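PDB 2H6L: hypothetical protein from Archaeoglobus fulgidus, which is of unknown function but binds zinc and belongs to the Plants and Prokaryotes Conserved (PPC) domain family. Local coordinates for residues His91-Leu94 with Glu99-Gly102. Residues are numbered along the deposited sequence; the frame is centred on the assembly and turned at random.
Sequences HVLL and EVYG. With ZN (zinc ion), chain D.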
loop_
_atom_site.group_PDB
_atom_site.type_symbol
_atom_site.label_atom_id
_atom_site.label_comp_id
_atom_site.label_asym_id
_atom_site.label_seq_id
_atom_site.Cartn_x
_atom_site.Cartn_y
_atom_site.Cartn_z
ATOM N N HIS A 91 7.516 -0.829 -6.276
ATOM C CA HIS A 91 8.178 0.248 -5.563
ATOM C C HIS A 91 8.162 -0.138 -4.093
ATOM O O HIS A 91 7.206 -0.756 -3.619
ATOM C CB HIS A 91 7.457 1.581 -5.787
ATOM C CG HIS A 91 7.829 2.255 -7.074
ATOM N ND1 HIS A 91 7.688 3.611 -7.275
ATOM C CD2 HIS A 91 8.359 1.760 -8.217
ATOM C CE1 HIS A 91 8.118 3.923 -8.484
ATOM N NE2 HIS A 91 8.531 2.817 -9.076
ATOM N N VAL A 92 9.221 0.204 -3.371
ATOM C CA VAL A 92 9.285 -0.150 -1.962
ATOM C C VAL A 92 9.874 0.909 -1.067
ATOM O O VAL A 92 10.483 1.882 -1.514
ATOM C CB VAL A 92 10.148 -1.416 -1.718
ATOM C CG1 VAL A 92 9.524 -2.622 -2.386
ATOM C CG2 VAL A 92 11.575 -1.172 -2.229
ATOM N N LEU A 93 9.668 0.676 0.221
ATOM C CA LEU A 93 10.200 1.496 1.292
ATOM C C LEU A 93 10.782 0.445 2.232
ATOM O O LEU A 93 10.074 -0.442 2.718
ATOM C CB LEU A 93 9.085 2.291 1.968
ATOM C CG LEU A 93 8.816 3.624 1.273
ATOM C CD1 LEU A 93 7.325 3.850 1.102
ATOM C CD2 LEU A 93 9.456 4.732 2.089
ATOM N N LEU A 94 12.090 0.523 2.429
ATOM C CA LEU A 94 12.819 -0.412 3.279
ATOM C C LEU A 94 13.544 0.373 4.350
ATOM O O LEU A 94 13.916 1.525 4.138
ATOM C CB LEU A 94 13.859 -1.181 2.455
ATOM C CG LEU A 94 13.495 -2.337 1.521
ATOM C CD1 LEU A 94 12.072 -2.232 1.039
ATOM C CD2 LEU A 94 14.479 -2.339 0.356
ATOM N N GLU A 99 15.658 5.147 9.817
ATOM C CA GLU A 99 16.526 4.866 8.675
ATOM C C GLU A 99 15.641 4.310 7.572
ATOM O O GLU A 99 15.319 3.122 7.563
ATOM C CB GLU A 99 17.589 3.831 9.049
ATOM C CG GLU A 99 18.699 3.657 8.010
ATOM C CD GLU A 99 19.595 2.463 8.304
ATOM O OE1 GLU A 99 19.760 2.120 9.492
ATOM O OE2 GLU A 99 20.143 1.869 7.352
ATOM N N VAL A 100 15.240 5.170 6.642
ATOM C CA VAL A 100 14.365 4.734 5.564
ATOM C C VAL A 100 14.911 5.019 4.173
ATOM O O VAL A 100 15.449 6.091 3.910
ATOM C CB VAL A 100 12.975 5.390 5.689
ATOM C CG1 VAL A 100 12.059 4.874 4.595
ATOM C CG2 VAL A 100 12.388 5.100 7.068
ATOM N N TYR A 101 14.749 4.040 3.288
ATOM C CA TYR A 101 15.197 4.138 1.901
ATOM C C TYR A 101 13.976 3.798 1.064
ATOM O O TYR A 101 13.088 3.088 1.529
ATOM C CB TYR A 101 16.284 3.104 1.614
ATOM C CG TYR A 101 17.473 3.167 2.540
ATOM C CD1 TYR A 101 18.462 4.135 2.378
ATOM C CD2 TYR A 101 17.622 2.240 3.569
ATOM C CE1 TYR A 101 19.576 4.174 3.220
ATOM C CE2 TYR A 101 18.727 2.270 4.411
ATOM C CZ TYR A 101 19.700 3.232 4.232
ATOM O OH TYR A 101 20.801 3.234 5.042
ATOM N N GLY A 102 13.918 4.301 -0.164
ATOM C CA GLY A 102 12.775 3.998 -1.004
ATOM C C GLY A 102 13.063 4.150 -2.482
ATOM O O GLY A 102 13.975 4.882 -2.867
HETATM ZN ZN ZN D . 9.274 2.251 -11.068
#
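The ring of Tyr101 meets Leu94 obliquely, its CD2 lying 3.8 Å from Leu94 O, while Leu70 of strand 70-82, Ile51 of strand 45-55 and Lys64 and Leu66 of strand 60-66 also touch this side chain. With CG anti to the carbonyl carbon (chi1 -55°), the ring runs back along its own strand, and its OH donates a 2.8 Å hydrogen bond to Glu99 OE2, on the anti side and 26° out of the carboxylate plane. The backbones of Leu94 and Tyr101 form an antiparallel hydrogen-bonded pair. Tyr101 N reaches Leu94 O at 2.8 Å, nearly in line with the carbonyl, whereas Leu94 N approaches Tyr101 O at 2.9 Å, tilted 27° from the carbonyl plane. Each of these oxygens also receives a CA-H contact, from Val100 CA to Leu94 O and from Leu93 CA to Tyr101 O. On the other face of the sheet from Leu94 and Tyr101, Leu93 CD2 packs 3.6 Å from Val100 CG1, the two side chains crossing at a slant. Leu93 forms a non-hydrogen-bonded pair with Gly102, whose CA comes 3.2 Å from Val92 O; Leu93 also packs on Leu93 of both other subunits. A phenylalanine in place of Tyr101 would probably leave the Glu99 carboxylate without this hydroxyl donor, close to the like charge of Glu68. Farther along strand 85-96, away from the hairpin turn, His91 NE2 binds zinc at 2.2 Å alongside His89 and His104, and its ND1 is hydrogen-bonded to Ile72 O of the second subunit. This hydrogen bond is likely to fix the imidazole's rotation and favour NE2 as metal ligand, so the hairpin of strands 85-96 and 99-110 carries a zinc site braced across a subunit interface.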